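Local structure of beta-glucoside kinase (Listeria monocytogenes, 4HTL) at residues K5-D10 against V49-N54; T55-I60 against T97-A102. The protein phosphorylates cellobiose with ATP to give cellobiose-6'-phosphate, and may also act as a transcriptional regulator of the cellobiose-PTS operon. One frame throughout, in Å; residues are numbered along the deposited sequence.

Contact 1: residues K5-D10 against V49-N54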
loop_
_atom_site.group_PDB
_atom_site.type_symbol
_atom_site.label_atom_id
_atom_site.label_comp_id
_atom_site.label_asym_id
_atom_site.label_seq_id
_atom_site.Cartn_x
_atom_site.Cartn_y
_atom_site.Cartn_z
ATOM N N LYS A 5 2.522 18.102 31.800
ATOM C CA LYS A 5 1.577 16.988 32.000
ATOM C C LYS A 5 0.538 17.112 30.890
ATOM O O LYS A 5 -0.085 18.169 30.727
ATOM C CB LYS A 5 0.858 17.064 33.354
ATOM C CG LYS A 5 1.686 16.709 34.584
ATOM C CD LYS A 5 0.888 16.927 35.873
ATOM C CE LYS A 5 1.656 16.446 37.100
ATOM N NZ LYS A 5 0.888 16.514 38.378
ATOM N N ILE A 6 0.351 16.035 30.138
ATOM C CA ILE A 6 -0.495 16.046 28.930
ATOM C C ILE A 6 -1.779 15.273 29.165
ATOM O O ILE A 6 -1.758 14.111 29.554
ATOM C CB ILE A 6 0.293 15.516 27.686
ATOM C CG1 ILE A 6 1.527 16.398 27.429
ATOM C CG2 ILE A 6 -0.589 15.456 26.434
ATOM C CD1 ILE A 6 2.652 15.692 26.675
ATOM N N ALA A 7 -2.911 15.943 28.983
ATOM C CA ALA A 7 -4.212 15.261 28.963
ATOM C C ALA A 7 -4.373 14.538 27.624
ATOM O O ALA A 7 -4.389 15.180 26.575
ATOM C CB ALA A 7 -5.347 16.250 29.168
ATOM N N ALA A 8 -4.480 13.215 27.672
ATOM C CA ALA A 8 -4.606 12.387 26.477
ATOM C C ALA A 8 -5.988 11.774 26.416
ATOM O O ALA A 8 -6.533 11.292 27.440
ATOM C CB ALA A 8 -3.522 11.282 26.454
ATOM N N PHE A 9 -6.541 11.748 25.216
ATOM C CA PHE A 9 -7.809 11.143 24.955
ATOM C C PHE A 9 -7.727 10.163 23.806
ATOM O O PHE A 9 -7.233 10.489 22.742
ATOM C CB PHE A 9 -8.865 12.196 24.592
ATOM C CG PHE A 9 -9.124 13.196 25.674
ATOM C CD1 PHE A 9 -9.948 12.867 26.726
ATOM C CD2 PHE A 9 -8.503 14.442 25.670
ATOM C CE1 PHE A 9 -10.172 13.763 27.757
ATOM C CE2 PHE A 9 -8.720 15.345 26.705
ATOM C CZ PHE A 9 -9.551 15.002 27.754
ATOM N N ASP A 10 -8.320 8.994 24.007
ATOM C CA ASP A 10 -8.389 7.986 22.964
ATOM C C ASP A 10 -9.830 7.586 22.776
ATOM O O ASP A 10 -10.420 6.895 23.635
ATOM C CB ASP A 10 -7.560 6.771 23.356
ATOM C CG ASP A 10 -7.619 5.658 22.321
ATOM O OD1 ASP A 10 -7.863 5.894 21.090
ATOM O OD2 ASP A 10 -7.394 4.540 22.751
ATOM N N VAL A 49 -15.280 17.507 31.350
ATOM C CA VAL A 49 -15.311 17.071 32.765
ATOM C C VAL A 49 -13.911 16.606 33.199
ATOM O O VAL A 49 -13.420 17.020 34.257
ATOM C CB VAL A 49 -16.391 15.974 32.996
ATOM C CG1 VAL A 49 -16.231 15.290 34.362
ATOM C CG2 VAL A 49 -17.795 16.567 32.841
ATOM N N PHE A 50 -13.241 15.813 32.364
ATOM C CA PHE A 50 -11.880 15.336 32.698
ATOM C C PHE A 50 -10.891 16.489 32.849
ATOM O O PHE A 50 -10.078 16.484 33.767
ATOM C CB PHE A 50 -11.373 14.363 31.633
ATOM C CG PHE A 50 -10.058 13.670 31.965
ATOM C CD1 PHE A 50 -10.004 12.623 32.863
ATOM C CD2 PHE A 50 -8.878 14.068 31.355
ATOM C CE1 PHE A 50 -8.793 11.980 33.145
ATOM C CE2 PHE A 50 -7.667 13.439 31.642
ATOM C CZ PHE A 50 -7.627 12.400 32.541
ATOM N N LEU A 51 -10.982 17.492 31.967
ATOM C CA LEU A 51 -10.067 18.649 32.010
ATOM C C LEU A 51 -10.248 19.507 33.276
ATOM O O LEU A 51 -9.264 19.925 33.886
ATOM C CB LEU A 51 -10.215 19.493 30.740
ATOM C CG LEU A 51 -9.711 18.822 29.448
ATOM C CD1 LEU A 51 -10.219 19.546 28.198
ATOM C CD2 LEU A 51 -8.175 18.706 29.463
ATOM N N ALA A 52 -11.494 19.770 33.652
ATOM C CA ALA A 52 -11.794 20.546 34.876
ATOM C C ALA A 52 -11.265 19.839 36.119
ATOM O O ALA A 52 -10.807 20.489 37.065
ATOM C CB ALA A 52 -13.299 20.805 35.004
ATOM N N GLU A 53 -11.327 18.507 36.094
ATOM C CA GLU A 53 -10.785 17.653 37.159
ATOM C C GLU A 53 -9.263 17.621 37.230
ATOM O O GLU A 53 -8.733 17.115 38.193
ATOM C CB GLU A 53 -11.262 16.198 36.981
ATOM C CG GLU A 53 -12.758 16.001 37.177
ATOM C CD GLU A 53 -13.232 14.594 36.868
ATOM O OE1 GLU A 53 -12.560 13.875 36.082
ATOM O OE2 GLU A 53 -14.291 14.213 37.425
ATOM N N ASN A 54 -8.575 18.108 36.197
ATOM C CA ASN A 54 -7.134 17.953 36.068
ATOM C C ASN A 54 -6.519 19.259 35.596
ATOM O O ASN A 54 -6.018 19.372 34.474
ATOM C CB ASN A 54 -6.808 16.807 35.099
ATOM C CG ASN A 54 -7.144 15.449 35.676
ATOM O OD1 ASN A 54 -6.429 14.952 36.556
ATOM N ND2 ASN A 54 -8.242 14.847 35.209
#

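Contact 2: residues T55-I60 against T97-A102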
loop_
_atom_site.group_PDB
_atom_site.type_symbol
_atom_site.label_atom_id
_atom_site.label_comp_id
_atom_site.label_asym_id
_atom_site.label_seq_id
_atom_site.Cartn_x
_atom_site.Cartn_y
_atom_site.Cartn_z
ATOM N N THR A 55 -6.530 20.240 36.491
ATOM C CA THR A 55 -6.191 21.610 36.132
ATOM C C THR A 55 -4.692 21.835 35.974
ATOM O O THR A 55 -4.276 22.905 35.541
ATOM C CB THR A 55 -6.767 22.615 37.155
ATOM O OG1 THR A 55 -6.226 22.351 38.463
ATOM C CG2 THR A 55 -8.285 22.505 37.207
ATOM N N ASP A 56 -3.880 20.839 36.306
ATOM C CA ASP A 56 -2.426 20.976 36.155
ATOM C C ASP A 56 -1.914 20.508 34.784
ATOM O O ASP A 56 -0.717 20.589 34.515
ATOM C CB ASP A 56 -1.668 20.280 37.307
ATOM C CG ASP A 56 -2.151 18.861 37.569
ATOM O OD1 ASP A 56 -3.131 18.429 36.923
ATOM O OD2 ASP A 56 -1.550 18.188 38.431
ATOM N N VAL A 57 -2.797 20.030 33.913
ATOM C CA VAL A 57 -2.378 19.686 32.544
ATOM C C VAL A 57 -1.956 20.934 31.749
ATOM O O VAL A 57 -2.509 22.025 31.923
ATOM C CB VAL A 57 -3.388 18.778 31.783
ATOM C CG1 VAL A 57 -3.724 17.536 32.592
ATOM C CG2 VAL A 57 -4.662 19.497 31.413
ATOM N N THR A 58 -0.931 20.753 30.910
ATOM C CA THR A 58 -0.299 21.836 30.170
ATOM C C THR A 58 -0.457 21.643 28.653
ATOM O O THR A 58 0.022 22.456 27.854
ATOM C CB THR A 58 1.196 21.888 30.521
ATOM O OG1 THR A 58 1.788 20.619 30.204
ATOM C CG2 THR A 58 1.424 22.214 32.036
ATOM N N GLY A 59 -1.136 20.562 28.261
ATOM C CA GLY A 59 -1.303 20.212 26.861
ATOM C C GLY A 59 -2.357 19.127 26.709
ATOM O O GLY A 59 -2.688 18.426 27.674
ATOM N N ILE A 60 -2.896 19.009 25.498
ATOM C CA ILE A 60 -3.949 18.039 25.206
ATOM C C ILE A 60 -3.601 17.289 23.922
ATOM O O ILE A 60 -3.237 17.919 22.922
ATOM C CB ILE A 60 -5.341 18.703 25.061
ATOM C CG1 ILE A 60 -5.739 19.509 26.330
ATOM C CG2 ILE A 60 -6.396 17.645 24.723
ATOM C CD1 ILE A 60 -6.963 20.395 26.154
ATOM N N THR A 97 -9.925 25.791 26.293
ATOM C CA THR A 97 -8.895 25.616 27.317
ATOM C C THR A 97 -7.686 26.572 27.291
ATOM O O THR A 97 -7.040 26.765 28.313
ATOM C CB THR A 97 -8.319 24.181 27.220
ATOM O OG1 THR A 97 -7.606 24.017 25.978
ATOM C CG2 THR A 97 -9.443 23.152 27.301
ATOM N N GLY A 98 -7.323 27.109 26.131
ATOM C CA GLY A 98 -6.121 27.944 26.022
ATOM C C GLY A 98 -4.811 27.173 26.059
ATOM O O GLY A 98 -3.723 27.779 26.080
ATOM N N LEU A 99 -4.919 25.835 26.049
ATOM C CA LEU A 99 -3.770 24.936 26.048
ATOM C C LEU A 99 -3.444 24.502 24.647
ATOM O O LEU A 99 -4.350 24.415 23.807
ATOM C CB LEU A 99 -4.065 23.677 26.863
ATOM C CG LEU A 99 -4.238 23.899 28.361
ATOM C CD1 LEU A 99 -4.665 22.591 29.011
ATOM C CD2 LEU A 99 -2.955 24.443 28.997
ATOM N N PRO A 100 -2.156 24.186 24.384
ATOM C CA PRO A 100 -1.815 23.586 23.085
ATOM C C PRO A 100 -2.484 22.220 22.927
ATOM O O PRO A 100 -2.613 21.469 23.910
ATOM C CB PRO A 100 -0.296 23.446 23.139
ATOM C CG PRO A 100 0.041 23.432 24.594
ATOM C CD PRO A 100 -0.982 24.300 25.268
ATOM N N VAL A 101 -2.926 21.931 21.700
ATOM C CA VAL A 101 -3.682 20.721 21.372
ATOM C C VAL A 101 -3.082 20.061 20.125
ATOM O O VAL A 101 -2.622 20.742 19.196
ATOM C CB VAL A 101 -5.182 21.044 21.131
ATOM C CG1 VAL A 101 -5.970 19.771 20.793
ATOM C CG2 VAL A 101 -5.773 21.752 22.358
ATOM N N ALA A 102 -3.050 18.736 20.131
ATOM C CA ALA A 102 -2.719 17.967 18.951
ATOM C C ALA A 102 -3.746 16.847 18.774
ATOM O O ALA A 102 -4.345 16.334 19.736
ATOM C CB ALA A 102 -1.304 17.419 19.015
#

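Contact 1: residues K5-D10 against V49-N54
Phe50 of the helix carries CG anti to its backbone N (chi1 -172°), whereas Phe9 of the strand holds CG anti to its carbonyl carbon (chi1 -61°), and these two torsions bring the rings together between helix and sheet. The setting is the actin-like ATPase fold of ROK kinases: strand 6-11 is the central strand of a five-stranded mixed sheet, and helix 40-52 packs on the face that bears Ala7 and Phe9. The ring planes meet obliquely at 76° with centroids 5.7 Å apart, and the side chains slide past each other in opposite directions. Phe50 CD2 lies 3.8 Å from both CZ and CE1 of Phe9. Leu51 CG meets the edge of the Phe9 ring, while Leu51 CD2 lies 3.8 Å from Ala7 CB, and Ala7 CB in turn lies at the edge of the Phe50 ring. The crossing is therefore purely apolar, and Met18 of strand 15-21 also packs on both rings. Phe9 probably belongs to the ATP-binding segment, as in related kinases; its backbone leads to Asp10, whose OD1 is hydrogen-bonded to Ser63. Beyond the helix, Asn54 folds back over Phe50: its ND2 sits 3.5 Å above the centre of that ring and donates to Phe50 O at 2.9 Å.

Contact 2: residues T55-I60 against T97-A102
A parallel strand pair at the margin of the N-terminal sheet joins Ile60, in strand 59-64, to Val101, at the start of strand 101-105. Two backbone bonds define the pairing. Ile60 N donates to Pro100 O and Ala102 N to Ile60 O, each pair 2.9 Å apart. Ile60 thus uses both its N-H and its carbonyl on the one neighbouring strand, straddling Val101, the pattern expected of a parallel bridge. Val101 CA adds a CA-H...O contact to Ile60 O at 3.2 Å. Helix 89-97 links the two strands and returns the chain to the sheet edge, so the connection reads as a beta-alpha-beta crossover, here with further strands inserted before the helix. Ile60 and Val101 point to the same face, where Leu93 of that helix touches both. At the helix end, Thr97 has OG1 between its backbone N and carbonyl carbon (chi1 66°), a rotamer that lets OG1 accept from Leu99 N and close an ST turn; OG1 is also hydrogen-bonded to Leu93 O. Gly98, between Thr97 and Leu99, takes a positive phi of 75°. Thr97 and Ile60 reach toward each other tip to tip, Ile60 CD1 coming 3.7 Å from Thr97 OG1 and almost as near to CG2. Leu99 crosses Val57 at about a right angle, and its two branches divide the work: CD1 lies 3.9 Å from Val57 CG2 and also borders Ile60 CG1, while CD2 packs against the Thr58 carbonyl. That carbonyl oxygen, Thr58 O, also meets the proline ring, 3.3 Å from Pro100 CD.

The two contacts have centres 8 Å apart and share one sheet, in which strands 6-11 and 59-64 are neighbours. Contact 1 is the more buried, packing helix 40-52 on the sheet face through side chains alone; contact 2, only partly buried, adds backbone hydrogen bonding to apolar packing because it joins strands within the sheet. They follow in series, the chain leaving helix 40-52 and running through a short loop into strand 59-64. Backbone pairing of Lys5 with Thr58 and of Ala7 with Gly59 ties them together, and Leu51 touches Val57, Ile60 and Thr97. Lys5 NZ, from contact 1, also forms a salt bridge with Asp56 OD2, in contact 2.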